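Local coordinates for glyoxylate reductase (Paecilomyces sp. J18, PDB 3WNV), which probably reduces glyoxylate to glycolate with a nicotinamide cofactor, as a member of the D-isomer-specific 2-hydroxyacid dehydrogenase family, at residues A[248-253]-A[278-283]; A[124-129]-A[236-241]; A[213-218]-A[222-227]; A[158-163]-A[202-207]; A[118-123]-A[170-175]. One frame throughout, in Å; residues are numbered along the deposited sequence.

Interaction 1: residues A[248-253]-A[278-283]; sequences IDEKAL and PGLLNN
Where the first turn of helix 250-259 faces the short helix 278-281, in the Rossmann-type nucleotide-binding domain, Leu280 sets one methyl against Glu250 and Leu253. Leu280 CD2 lies 3.7 Å from Glu250 CG and 3.8 Å from Glu250 OE2, so the methyl touches the side chain from its aliphatic stem to its carboxylate. The two side chains cross at about a right angle. Glu250 reaches this place because its CG is anti to the backbone N (chi1 -162°) and the chain runs on extended. On the apolar side Leu253 CD2 stands 4.3 Å from Leu280 CD2, a looser touch. Leu280 also packs on Val254 and Leu257 of the same long helix and on Val265 and Leu267 of strand 262-267. The long helix begins with Asp249 as its N-cap: Ala252 N bonds to Asp249 OD1 at 3.2 Å, approaching from above the carboxylate plane. Glu250, in the first turn, spends its oxygens on the loop leading to the short helix, OE1 on Glu271 N and OE2 on Glu277 N. A buried carboxylate gripped by two backbone N-H groups at a helix start would probably keep its negative charge, and the same loop leads into the helix that carries Leu280.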
# COMPACT_ATOMS: atom_id res chain seq x y z
N ILE A 248 -0.71 -10.90 6.30
CA ILE A 248 -1.44 -12.12 6.55
C ILE A 248 -0.51 -13.28 6.21
O ILE A 248 0.25 -13.20 5.25
CB ILE A 248 -2.68 -12.24 5.65
CG1 ILE A 248 -3.55 -11.02 5.83
CG2 ILE A 248 -3.41 -13.59 5.96
CD1 ILE A 248 -4.74 -10.92 4.87
N ASP A 249 -0.54 -14.32 7.06
CA ASP A 249 0.12 -15.59 6.81
C ASP A 249 -0.71 -16.27 5.70
O ASP A 249 -1.75 -16.89 5.97
CB ASP A 249 0.11 -16.43 8.11
CG ASP A 249 0.77 -17.79 7.93
OD1 ASP A 249 0.95 -18.21 6.78
OD2 ASP A 249 1.12 -18.45 8.94
N GLU A 250 -0.28 -16.10 4.45
CA GLU A 250 -1.14 -16.47 3.32
C GLU A 250 -1.38 -17.97 3.30
O GLU A 250 -2.45 -18.44 2.89
CB GLU A 250 -0.50 -15.99 2.01
CG GLU A 250 -1.46 -15.92 0.83
CD GLU A 250 -0.85 -15.09 -0.31
OE1 GLU A 250 -0.67 -13.87 -0.07
OE2 GLU A 250 -0.52 -15.63 -1.41
N LYS A 251 -0.41 -18.74 3.77
CA LYS A 251 -0.61 -20.20 3.80
C LYS A 251 -1.68 -20.55 4.83
O LYS A 251 -2.50 -21.42 4.60
CB LYS A 251 0.69 -20.95 4.09
CG LYS A 251 1.61 -21.07 2.89
CD LYS A 251 2.89 -21.72 3.32
CE LYS A 251 3.91 -21.66 2.20
NZ LYS A 251 5.26 -22.09 2.66
N ALA A 252 -1.69 -19.83 5.95
CA ALA A 252 -2.75 -20.04 6.95
C ALA A 252 -4.12 -19.58 6.47
O ALA A 252 -5.16 -20.18 6.79
CB ALA A 252 -2.39 -19.32 8.26
N LEU A 253 -4.14 -18.50 5.70
CA LEU A 253 -5.36 -18.00 5.11
C LEU A 253 -5.93 -19.06 4.16
O LEU A 253 -7.15 -19.34 4.17
CB LEU A 253 -5.06 -16.69 4.37
CG LEU A 253 -6.24 -16.19 3.52
CD1 LEU A 253 -7.33 -15.70 4.41
CD2 LEU A 253 -5.74 -15.07 2.58
N PRO A 278 -1.02 -20.98 -4.49
CA PRO A 278 -1.86 -21.69 -5.45
C PRO A 278 -3.29 -21.94 -4.96
O PRO A 278 -4.24 -21.67 -5.70
CB PRO A 278 -1.14 -23.03 -5.62
CG PRO A 278 0.25 -22.76 -5.29
CD PRO A 278 0.21 -21.72 -4.18
N GLY A 279 -3.45 -22.42 -3.73
CA GLY A 279 -4.78 -22.68 -3.19
C GLY A 279 -5.62 -21.42 -3.13
O GLY A 279 -6.86 -21.48 -3.08
N LEU A 280 -4.96 -20.27 -3.14
CA LEU A 280 -5.69 -19.01 -3.17
C LEU A 280 -6.08 -18.66 -4.63
O LEU A 280 -7.25 -18.43 -4.96
CB LEU A 280 -4.80 -17.94 -2.55
CG LEU A 280 -5.38 -16.58 -2.24
CD1 LEU A 280 -6.65 -16.77 -1.44
CD2 LEU A 280 -4.36 -15.77 -1.42
N LEU A 281 -5.09 -18.69 -5.52
CA LEU A 281 -5.30 -18.34 -6.91
C LEU A 281 -6.34 -19.25 -7.53
O LEU A 281 -7.13 -18.80 -8.37
CB LEU A 281 -3.98 -18.45 -7.69
CG LEU A 281 -3.88 -17.74 -9.03
CD1 LEU A 281 -4.30 -16.30 -8.86
CD2 LEU A 281 -2.44 -17.82 -9.55
N ASN A 282 -6.39 -20.50 -7.07
CA ASN A 282 -7.22 -21.52 -7.74
C ASN A 282 -8.61 -21.60 -7.18
O ASN A 282 -9.40 -22.41 -7.61
CB ASN A 282 -6.59 -22.91 -7.68
CG ASN A 282 -5.22 -22.97 -8.35
OD1 ASN A 282 -4.86 -22.10 -9.16
ND2 ASN A 282 -4.45 -24.01 -8.02
N ASN A 283 -8.91 -20.74 -6.20
CA ASN A 283 -10.21 -20.76 -5.51
C ASN A 283 -11.21 -19.78 -6.17
O ASN A 283 -11.07 -18.56 -6.05
CB ASN A 283 -9.99 -20.38 -4.04
CG ASN A 283 -11.23 -20.51 -3.20
OD1 ASN A 283 -12.33 -20.57 -3.72
ND2 ASN A 283 -11.05 -20.54 -1.89

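Interaction 2: residues A[124-129]-A[236-241]; sequences IGALRQ and GVVIVN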
# COMPACT_ATOMS: atom_id res chain seq x y z
N ILE A 124 -17.56 -6.34 -2.24
CA ILE A 124 -18.78 -6.78 -2.88
C ILE A 124 -18.49 -8.05 -3.73
O ILE A 124 -19.27 -9.01 -3.68
CB ILE A 124 -19.33 -5.66 -3.78
CG1 ILE A 124 -19.69 -4.44 -2.89
CG2 ILE A 124 -20.56 -6.15 -4.56
CD1 ILE A 124 -20.65 -4.76 -1.75
N GLY A 125 -17.35 -8.07 -4.42
CA GLY A 125 -16.93 -9.24 -5.22
C GLY A 125 -16.87 -10.50 -4.34
O GLY A 125 -17.34 -11.60 -4.73
N ALA A 126 -16.33 -10.34 -3.14
CA ALA A 126 -16.10 -11.47 -2.23
C ALA A 126 -17.44 -11.95 -1.66
O ALA A 126 -17.69 -13.15 -1.58
CB ALA A 126 -15.15 -11.07 -1.13
N LEU A 127 -18.30 -10.99 -1.31
CA LEU A 127 -19.62 -11.34 -0.78
C LEU A 127 -20.54 -11.96 -1.81
O LEU A 127 -21.49 -12.65 -1.42
CB LEU A 127 -20.30 -10.11 -0.21
CG LEU A 127 -19.72 -9.52 1.08
CD1 LEU A 127 -20.27 -8.13 1.28
CD2 LEU A 127 -20.07 -10.39 2.26
N ARG A 128 -20.32 -11.69 -3.10
CA ARG A 128 -21.08 -12.34 -4.17
C ARG A 128 -20.33 -13.54 -4.77
O ARG A 128 -20.87 -14.21 -5.68
CB ARG A 128 -21.39 -11.34 -5.33
CG ARG A 128 -22.19 -10.08 -4.92
CD ARG A 128 -23.49 -10.51 -4.25
NE ARG A 128 -24.40 -9.37 -4.06
CZ ARG A 128 -25.43 -9.08 -4.87
NH1 ARG A 128 -25.71 -9.85 -5.92
NH2 ARG A 128 -26.18 -8.01 -4.61
N GLN A 129 -19.10 -13.78 -4.29
CA GLN A 129 -18.16 -14.74 -4.94
C GLN A 129 -18.22 -14.55 -6.47
O GLN A 129 -18.45 -15.49 -7.27
CB GLN A 129 -18.43 -16.20 -4.49
CG GLN A 129 -18.49 -16.27 -2.97
CD GLN A 129 -18.62 -17.66 -2.40
OE1 GLN A 129 -18.77 -18.64 -3.14
NE2 GLN A 129 -18.55 -17.78 -1.07
N GLY A 236 -17.42 -18.06 8.63
CA GLY A 236 -17.97 -17.35 7.48
C GLY A 236 -17.49 -15.91 7.29
O GLY A 236 -18.08 -15.14 6.49
N VAL A 237 -16.42 -15.52 8.00
CA VAL A 237 -15.86 -14.16 7.84
C VAL A 237 -15.42 -13.98 6.40
O VAL A 237 -15.08 -14.95 5.72
CB VAL A 237 -14.63 -13.95 8.80
CG1 VAL A 237 -13.49 -14.91 8.45
CG2 VAL A 237 -14.17 -12.48 8.85
N VAL A 238 -15.47 -12.74 5.92
CA VAL A 238 -14.87 -12.37 4.65
C VAL A 238 -13.72 -11.41 4.96
O VAL A 238 -13.88 -10.44 5.72
CB VAL A 238 -15.90 -11.68 3.75
CG1 VAL A 238 -15.20 -11.04 2.53
CG2 VAL A 238 -16.96 -12.67 3.31
N ILE A 239 -12.57 -11.69 4.38
CA ILE A 239 -11.37 -10.85 4.64
C ILE A 239 -10.99 -10.04 3.42
O ILE A 239 -10.87 -10.59 2.34
CB ILE A 239 -10.17 -11.72 5.13
CG1 ILE A 239 -10.48 -12.38 6.48
CG2 ILE A 239 -8.88 -10.88 5.21
CD1 ILE A 239 -9.54 -13.49 6.84
N VAL A 240 -10.77 -8.73 3.60
CA VAL A 240 -10.29 -7.85 2.51
C VAL A 240 -8.95 -7.27 2.86
O VAL A 240 -8.75 -6.83 4.00
CB VAL A 240 -11.30 -6.73 2.27
CG1 VAL A 240 -10.75 -5.66 1.30
CG2 VAL A 240 -12.64 -7.29 1.76
N ASN A 241 -8.03 -7.26 1.89
CA ASN A 241 -6.73 -6.66 2.06
C ASN A 241 -6.30 -5.90 0.85
O ASN A 241 -6.11 -6.47 -0.17
CB ASN A 241 -5.70 -7.76 2.34
CG ASN A 241 -4.42 -7.24 2.93
OD1 ASN A 241 -4.32 -6.09 3.23
ND2 ASN A 241 -3.47 -8.12 3.13
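Ala126, Leu127 and Val238 bring no ring, amide or other flat group to one another, so neither faces nor edges are involved and methyls alone do the touching. The fork of Val238 divides its two branches between neighbouring residues of the helix. CG1, anti to the backbone N (chi1 168°), meets Ala126 CB at 3.7 Å; CG2, beside the N, lies 4.0 Å from Leu127 CD2. Ala126 carries a single methyl directed at the strand, which lets the backbones approach to 7.0 Å between Ala126 CA and Val238 CA. In this way the C-terminal end of helix 112-127 packs on strand 237-241, an inner strand of the seven-stranded parallel sheet of the Rossmann fold. Backbone bonds join Val238 to Asp209 and Phe211 on one flank, while Val237 bonds to Ala263 of strand 262-267. Just past the contact the helix is closed by a Schellman motif: Gln129 takes a positive phi of 42°, and its N bonds to Ala126 O at 3.1 Å. Ala126 O also receives a weak hydrogen bond from Ser264 OG of strand 262-267.

Interaction 3: residues A[213-218]-A[222-227]; sequences LNLALN and RHIIGE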
# COMPACT_ATOMS: atom_id res chain seq x y z
N LEU A 213 -7.81 -4.65 6.58
CA LEU A 213 -6.65 -4.13 7.30
C LEU A 213 -5.89 -3.07 6.52
O LEU A 213 -5.79 -3.15 5.30
CB LEU A 213 -5.70 -5.28 7.74
CG LEU A 213 -5.26 -6.48 6.88
CD1 LEU A 213 -4.18 -7.25 7.69
CD2 LEU A 213 -6.38 -7.45 6.56
N ASN A 214 -5.43 -2.04 7.24
CA ASN A 214 -4.56 -1.01 6.67
C ASN A 214 -3.39 -0.71 7.59
O ASN A 214 -3.38 0.30 8.28
CB ASN A 214 -5.33 0.28 6.40
CG ASN A 214 -6.68 0.04 5.73
OD1 ASN A 214 -6.78 -0.22 4.50
ND2 ASN A 214 -7.72 0.13 6.52
N LEU A 215 -2.41 -1.61 7.63
CA LEU A 215 -1.23 -1.41 8.44
C LEU A 215 -0.04 -1.28 7.53
O LEU A 215 0.02 -1.89 6.45
CB LEU A 215 -0.98 -2.62 9.36
CG LEU A 215 -2.07 -2.89 10.36
CD1 LEU A 215 -1.74 -4.13 11.13
CD2 LEU A 215 -2.15 -1.68 11.32
N ALA A 216 0.94 -0.51 8.00
CA ALA A 216 2.26 -0.49 7.42
C ALA A 216 2.88 -1.85 7.70
O ALA A 216 2.67 -2.44 8.76
CB ALA A 216 3.07 0.59 8.06
N LEU A 217 3.62 -2.35 6.73
CA LEU A 217 4.32 -3.61 6.91
C LEU A 217 5.64 -3.39 7.62
O LEU A 217 6.45 -2.56 7.20
CB LEU A 217 4.60 -4.22 5.54
CG LEU A 217 5.26 -5.57 5.55
CD1 LEU A 217 4.36 -6.63 6.37
CD2 LEU A 217 5.61 -6.11 4.13
N ASN A 218 5.85 -4.15 8.69
CA ASN A 218 7.15 -4.19 9.36
C ASN A 218 7.40 -5.57 10.00
O ASN A 218 6.57 -6.46 9.88
CB ASN A 218 7.31 -3.00 10.37
CG ASN A 218 6.34 -3.07 11.55
OD1 ASN A 218 6.11 -4.14 12.13
ND2 ASN A 218 5.80 -1.93 11.94
N ARG A 222 4.24 -8.22 10.11
CA ARG A 222 4.29 -9.39 9.21
C ARG A 222 3.52 -10.53 9.88
O ARG A 222 3.79 -10.83 11.04
CB ARG A 222 5.74 -9.86 8.97
CG ARG A 222 5.83 -11.09 8.04
CD ARG A 222 7.27 -11.50 7.81
NE ARG A 222 7.36 -12.68 6.94
CZ ARG A 222 7.28 -13.94 7.36
NH1 ARG A 222 7.09 -14.23 8.65
NH2 ARG A 222 7.38 -14.93 6.48
N HIS A 223 2.57 -11.14 9.17
CA HIS A 223 1.71 -12.21 9.72
C HIS A 223 0.95 -11.83 10.98
O HIS A 223 0.63 -12.70 11.82
CB HIS A 223 2.56 -13.45 10.02
CG HIS A 223 3.10 -14.13 8.81
ND1 HIS A 223 3.63 -15.40 8.85
CD2 HIS A 223 3.16 -13.74 7.51
CE1 HIS A 223 4.02 -15.75 7.64
NE2 HIS A 223 3.75 -14.76 6.81
N ILE A 224 0.65 -10.55 11.16
CA ILE A 224 -0.21 -10.17 12.27
C ILE A 224 -1.56 -10.93 12.26
O ILE A 224 -2.14 -11.20 13.31
CB ILE A 224 -0.44 -8.65 12.32
CG1 ILE A 224 -1.02 -8.23 13.67
CG2 ILE A 224 -1.25 -8.18 11.11
CD1 ILE A 224 -1.05 -6.70 13.86
N ILE A 225 -2.06 -11.30 11.07
CA ILE A 225 -3.17 -12.25 10.96
C ILE A 225 -2.60 -13.63 10.58
O ILE A 225 -2.25 -13.87 9.44
CB ILE A 225 -4.21 -11.76 9.91
CG1 ILE A 225 -4.63 -10.31 10.24
CG2 ILE A 225 -5.44 -12.70 9.81
CD1 ILE A 225 -5.41 -10.21 11.50
N GLY A 226 -2.43 -14.50 11.56
CA GLY A 226 -2.01 -15.85 11.27
C GLY A 226 -3.05 -16.84 11.78
O GLY A 226 -4.19 -16.46 11.99
N GLU A 227 -2.65 -18.09 11.97
CA GLU A 227 -3.60 -19.17 12.32
C GLU A 227 -4.43 -18.82 13.52
O GLU A 227 -5.66 -19.04 13.52
CB GLU A 227 -2.84 -20.43 12.69
CG GLU A 227 -2.34 -21.25 11.55
CD GLU A 227 -2.06 -22.67 12.02
OE1 GLU A 227 -2.44 -22.99 13.17
OE2 GLU A 227 -1.47 -23.45 11.25
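Arg222 N bonds to Asn218 O at 2.9 Å, the donor lying nearly along the C=O axis (166°), although the N-H...O angle is only 142°. This bond closes a tight turn, which is braced further: Thr221 OG1 bonds to both Ala216 O and Asn218 N, and Asn218 OD1 takes Ser220 N. Beside it Leu217 CD1 rests 4.0 Å from Arg222 CA. Farther from the turn the two arms, running roughly antiparallel, are joined by aliphatic side chains. Leu215 CD1 sits 3.8 Å from Ile224 CD1 and 4.1 Å from Ile224 CG2, the side chains crossing at about a right angle. Leu213, with CG in the crowded position between N and carbonyl carbon (chi1 44°), extends CD1 to within 4.0 Å of Ile225 CG1. On the outer arm the Arg222 guanidinium and the His223 ring lie one over the other, His223 NE2 being 3.6 Å above the guanidinium plane; that nitrogen is hydrogen-bonded to Glu271 OE2. The loop leaves the sheet at strand 210-213 and leads on to helix 227-232, which Gly226 N-caps, with Leu215 packed on Leu160 of strand 156-160 and on Leu247.

Interaction 4: residues A[158-163]-A[202-207]; sequences GILGMG and DELLAQ
Leu204 points from helix 201-207 toward strand 156-160, where it meets Gly158 and Leu160. From its CB, directed at the strand, CG is carried anti to the backbone N (chi1 -173°), and the two methyls then part to touch different residues. CD1 settles on the backbone, 3.7 Å from Gly158 CA and 3.8 Å from Ile159 N. CD2 reaches farther along the strand and meets Leu160 CB at 3.7 Å, with Leu160 CD1 a little farther off at 4.1 Å. A side chain at Gly158 would be tight: a CB there would come within about 3.1 Å of Leu204 CD1. Trimming Leu204 to an alanine would probably open a gap over Gly158 and leave the CB of Leu160 without its methyl neighbour. The same leucine also packs on Ile181 and His183 of strand 179-183 and on Phe211 of strand 210-213, so a single side chain spans three strands. Helix and strand segments run 8.6 Å apart at an angle of 144°. Helix 201-207 leads the chain from edge strand 197-198 back to strand 210-213, a beta-alpha-beta crossover of the Rossmann fold; the strand it covers runs out into Gly161 and Gly163, which with Gly166 fit the GxGxxG pattern and probably form the dinucleotide-binding loop.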
# COMPACT_ATOMS: atom_id res chain seq x y z
N GLY A 158 -15.08 -4.48 10.04
CA GLY A 158 -14.00 -4.25 11.00
C GLY A 158 -12.73 -3.82 10.27
O GLY A 158 -12.36 -4.37 9.22
N ILE A 159 -12.10 -2.78 10.78
CA ILE A 159 -10.92 -2.19 10.14
C ILE A 159 -9.75 -2.24 11.14
O ILE A 159 -9.78 -1.62 12.21
CB ILE A 159 -11.19 -0.72 9.67
CG1 ILE A 159 -12.31 -0.66 8.64
CG2 ILE A 159 -9.89 -0.04 9.13
CD1 ILE A 159 -12.72 0.77 8.24
N LEU A 160 -8.74 -3.02 10.81
CA LEU A 160 -7.51 -2.97 11.62
C LEU A 160 -6.56 -1.94 11.02
O LEU A 160 -5.96 -2.20 10.00
CB LEU A 160 -6.85 -4.36 11.62
CG LEU A 160 -5.52 -4.48 12.37
CD1 LEU A 160 -5.77 -4.22 13.85
CD2 LEU A 160 -4.98 -5.87 12.13
N GLY A 161 -6.41 -0.78 11.68
CA GLY A 161 -5.58 0.29 11.16
C GLY A 161 -6.49 1.27 10.46
O GLY A 161 -6.61 1.27 9.25
N MET A 162 -7.18 2.06 11.26
CA MET A 162 -8.06 3.10 10.79
C MET A 162 -7.19 4.34 10.60
O MET A 162 -6.64 4.90 11.56
CB MET A 162 -9.16 3.32 11.83
CG MET A 162 -9.97 4.58 11.64
SD MET A 162 -11.01 4.40 10.19
CE MET A 162 -12.27 3.32 10.83
N GLY A 163 -7.02 4.72 9.35
CA GLY A 163 -6.20 5.86 8.98
C GLY A 163 -6.93 6.51 7.83
O GLY A 163 -8.15 6.39 7.74
N ASP A 202 -8.86 -8.38 19.98
CA ASP A 202 -9.65 -9.61 20.06
C ASP A 202 -11.13 -9.37 19.73
O ASP A 202 -11.77 -10.21 19.09
CB ASP A 202 -9.51 -10.24 21.45
CG ASP A 202 -8.19 -10.98 21.64
OD1 ASP A 202 -7.48 -11.22 20.64
OD2 ASP A 202 -7.86 -11.33 22.80
N GLU A 203 -11.67 -8.21 20.11
CA GLU A 203 -13.07 -7.90 19.81
C GLU A 203 -13.27 -7.64 18.33
O GLU A 203 -14.35 -7.94 17.76
CB GLU A 203 -13.54 -6.68 20.62
CG GLU A 203 -13.87 -6.94 22.07
CD GLU A 203 -14.05 -5.63 22.88
OE1 GLU A 203 -13.41 -4.59 22.54
OE2 GLU A 203 -14.83 -5.66 23.87
N LEU A 204 -12.24 -7.10 17.67
CA LEU A 204 -12.30 -6.82 16.24
C LEU A 204 -12.39 -8.14 15.48
O LEU A 204 -13.15 -8.29 14.52
CB LEU A 204 -11.08 -6.02 15.77
CG LEU A 204 -11.14 -5.52 14.32
CD1 LEU A 204 -12.15 -4.40 14.21
CD2 LEU A 204 -9.75 -5.02 13.88
N LEU A 205 -11.62 -9.13 15.95
CA LEU A 205 -11.60 -10.43 15.30
C LEU A 205 -12.95 -11.10 15.52
O LEU A 205 -13.50 -11.70 14.60
CB LEU A 205 -10.49 -11.30 15.89
CG LEU A 205 -9.05 -10.86 15.57
CD1 LEU A 205 -8.06 -11.57 16.48
CD2 LEU A 205 -8.71 -11.10 14.08
N ALA A 206 -13.50 -10.98 16.72
CA ALA A 206 -14.75 -11.65 17.07
C ALA A 206 -15.97 -11.08 16.37
O ALA A 206 -16.88 -11.82 16.02
CB ALA A 206 -14.98 -11.60 18.57
N GLN A 207 -16.01 -9.77 16.19
CA GLN A 207 -17.23 -9.10 15.76
C GLN A 207 -17.35 -8.74 14.28
O GLN A 207 -18.47 -8.42 13.82
CB GLN A 207 -17.44 -7.84 16.60
CG GLN A 207 -17.49 -8.09 18.09
CD GLN A 207 -17.62 -6.81 18.87
OE1 GLN A 207 -18.06 -5.78 18.34
NE2 GLN A 207 -17.21 -6.85 20.14

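Interaction 5: residues A[118-123]-A[170-175]; sequences VAIFLM and ARRARA
Apolar contacts join Ile120 to Arg172 and Ala173 across two helices. Ile120 CG1 lies 3.6 Å from Arg172 CB and 3.8 Å from Arg172 CD, resting alongside the aliphatic stem of the arginine. One carbon further, Ile120 CD1 comes within 4.2 Å of Ala173 CB, so the tip of the isoleucine slips in over the small residue; it also touches the backbone there, 4.0 Å from Ala173 N. CG1 is beside the backbone N (chi1 -65°), and from there the branch reaches the other helix. Replacing Ile120 by an alanine would probably leave a gap beside Ala173 and strip the methylenes of Arg172 of their apolar neighbour.

The charged end of Arg172 provides the polar part. With its chain extended from CG to NE, the guanidinium is held at all three nitrogens: NE by a salt bridge to Asp117, NH1 by another to Glu168, NH2 by a hydrogen bond to Asn113. Asp117 and Asn113 belong to helix 112-127, so this group adds a polar link to the one made by its stem. Three partners probably fix the rotation of the guanidinium. Glu168 is shared, since it also binds Arg171 NE.

Behind these, Ala173 packs on the sheet, against Leu157 of strand 156-160 and Ile180 of strand 179-183; Ile120 also touches Phe176 in the loop after helix 164-175. Two neighbouring helices packed side by side on one face of a parallel sheet, the second following the first strand and its glycine-rich turn, belong to the Rossmann fold.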
# COMPACT_ATOMS: atom_id res chain seq x y z
N VAL A 118 -11.17 0.38 -4.57
CA VAL A 118 -10.85 -1.02 -4.90
C VAL A 118 -11.21 -1.93 -3.71
O VAL A 118 -11.69 -3.01 -3.90
CB VAL A 118 -9.40 -1.17 -5.35
CG1 VAL A 118 -8.93 -2.61 -5.25
CG2 VAL A 118 -9.28 -0.70 -6.80
N ALA A 119 -11.04 -1.45 -2.48
CA ALA A 119 -11.41 -2.23 -1.28
C ALA A 119 -12.90 -2.55 -1.32
O ALA A 119 -13.29 -3.66 -1.00
CB ALA A 119 -11.12 -1.43 -0.04
N ILE A 120 -13.73 -1.57 -1.66
CA ILE A 120 -15.19 -1.83 -1.68
C ILE A 120 -15.54 -2.74 -2.86
O ILE A 120 -16.34 -3.67 -2.74
CB ILE A 120 -15.99 -0.53 -1.74
CG1 ILE A 120 -15.75 0.30 -0.44
CG2 ILE A 120 -17.51 -0.77 -2.01
CD1 ILE A 120 -16.17 -0.38 0.90
N PHE A 121 -14.93 -2.48 -4.01
CA PHE A 121 -15.09 -3.39 -5.16
C PHE A 121 -14.78 -4.81 -4.78
O PHE A 121 -15.60 -5.71 -5.01
CB PHE A 121 -14.25 -2.90 -6.35
CG PHE A 121 -14.33 -3.79 -7.57
CD1 PHE A 121 -15.37 -3.63 -8.46
CD2 PHE A 121 -13.35 -4.73 -7.83
CE1 PHE A 121 -15.48 -4.44 -9.61
CE2 PHE A 121 -13.42 -5.56 -8.99
CZ PHE A 121 -14.50 -5.39 -9.90
N LEU A 122 -13.62 -5.03 -4.18
CA LEU A 122 -13.26 -6.36 -3.69
C LEU A 122 -14.24 -6.94 -2.67
O LEU A 122 -14.48 -8.13 -2.68
CB LEU A 122 -11.83 -6.35 -3.11
CG LEU A 122 -10.72 -6.22 -4.12
CD1 LEU A 122 -9.37 -5.99 -3.39
CD2 LEU A 122 -10.65 -7.48 -5.02
N MET A 123 -14.75 -6.11 -1.74
CA MET A 123 -15.67 -6.61 -0.72
C MET A 123 -16.97 -7.12 -1.35
O MET A 123 -17.47 -8.17 -1.01
CB MET A 123 -15.99 -5.47 0.27
CG MET A 123 -16.89 -5.93 1.41
SD MET A 123 -17.38 -4.56 2.51
CE MET A 123 -18.60 -3.69 1.50
N ALA A 170 -14.56 3.28 5.27
CA ALA A 170 -15.70 3.36 6.19
C ALA A 170 -16.83 4.23 5.63
O ALA A 170 -18.00 3.88 5.77
CB ALA A 170 -15.27 3.88 7.56
N ARG A 171 -16.47 5.36 5.03
CA ARG A 171 -17.43 6.27 4.43
C ARG A 171 -18.23 5.54 3.34
O ARG A 171 -19.46 5.61 3.28
CB ARG A 171 -16.71 7.49 3.83
CG ARG A 171 -17.64 8.56 3.22
CD ARG A 171 -16.84 9.74 2.59
NE ARG A 171 -15.50 9.89 3.19
CZ ARG A 171 -15.24 10.28 4.44
NH1 ARG A 171 -16.22 10.55 5.29
NH2 ARG A 171 -13.98 10.38 4.86
N ARG A 172 -17.53 4.79 2.50
CA ARG A 172 -18.24 4.03 1.47
C ARG A 172 -19.09 2.94 2.08
O ARG A 172 -20.28 2.81 1.75
CB ARG A 172 -17.24 3.42 0.50
CG ARG A 172 -16.60 4.45 -0.45
CD ARG A 172 -15.19 4.01 -0.87
NE ARG A 172 -14.59 4.97 -1.81
CZ ARG A 172 -14.14 6.19 -1.49
NH1 ARG A 172 -14.19 6.67 -0.23
NH2 ARG A 172 -13.66 6.96 -2.46
N ALA A 173 -18.49 2.15 2.97
CA ALA A 173 -19.19 1.01 3.57
C ALA A 173 -20.45 1.41 4.33
O ALA A 173 -21.42 0.67 4.34
CB ALA A 173 -18.26 0.24 4.49
N ARG A 174 -20.44 2.57 5.00
CA ARG A 174 -21.65 3.03 5.65
C ARG A 174 -22.81 3.27 4.67
O ARG A 174 -23.98 3.05 5.02
CB ARG A 174 -21.39 4.31 6.47
CG ARG A 174 -21.00 4.01 7.90
CD ARG A 174 -20.87 5.28 8.78
NE ARG A 174 -19.76 6.06 8.30
CZ ARG A 174 -18.53 6.07 8.83
NH1 ARG A 174 -18.23 5.37 9.93
NH2 ARG A 174 -17.62 6.81 8.26
N ALA A 175 -22.48 3.75 3.48
CA ALA A 175 -23.49 3.99 2.46
C ALA A 175 -24.08 2.67 1.96
O ALA A 175 -25.21 2.65 1.43
CB ALA A 175 -22.93 4.82 1.31

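Overall arrangement
Along the chain, interaction 5 opens first, on helix 112-127, and interaction 2 begins on the same helix. Interaction 5 closes at helix 164-175, before interaction 2 closes at strand 237-241, so the two cross; interaction 4, opening on strand 156-160, also crosses interaction 5. Interactions 4 and 3 are both nested within the long loop of interaction 2, in series, and join where Asn214 N probably bonds to Leu160 O. Interaction 1 follows last; Ile248 and Leu253 pack against strand 237-241, and Asp249 N probably bonds to Ile225 O. Interactions 2 and 4 bind helices to the seven-stranded parallel sheet, 1 and 5 bind helices to each other, and 3 folds the loop after strand 210-213.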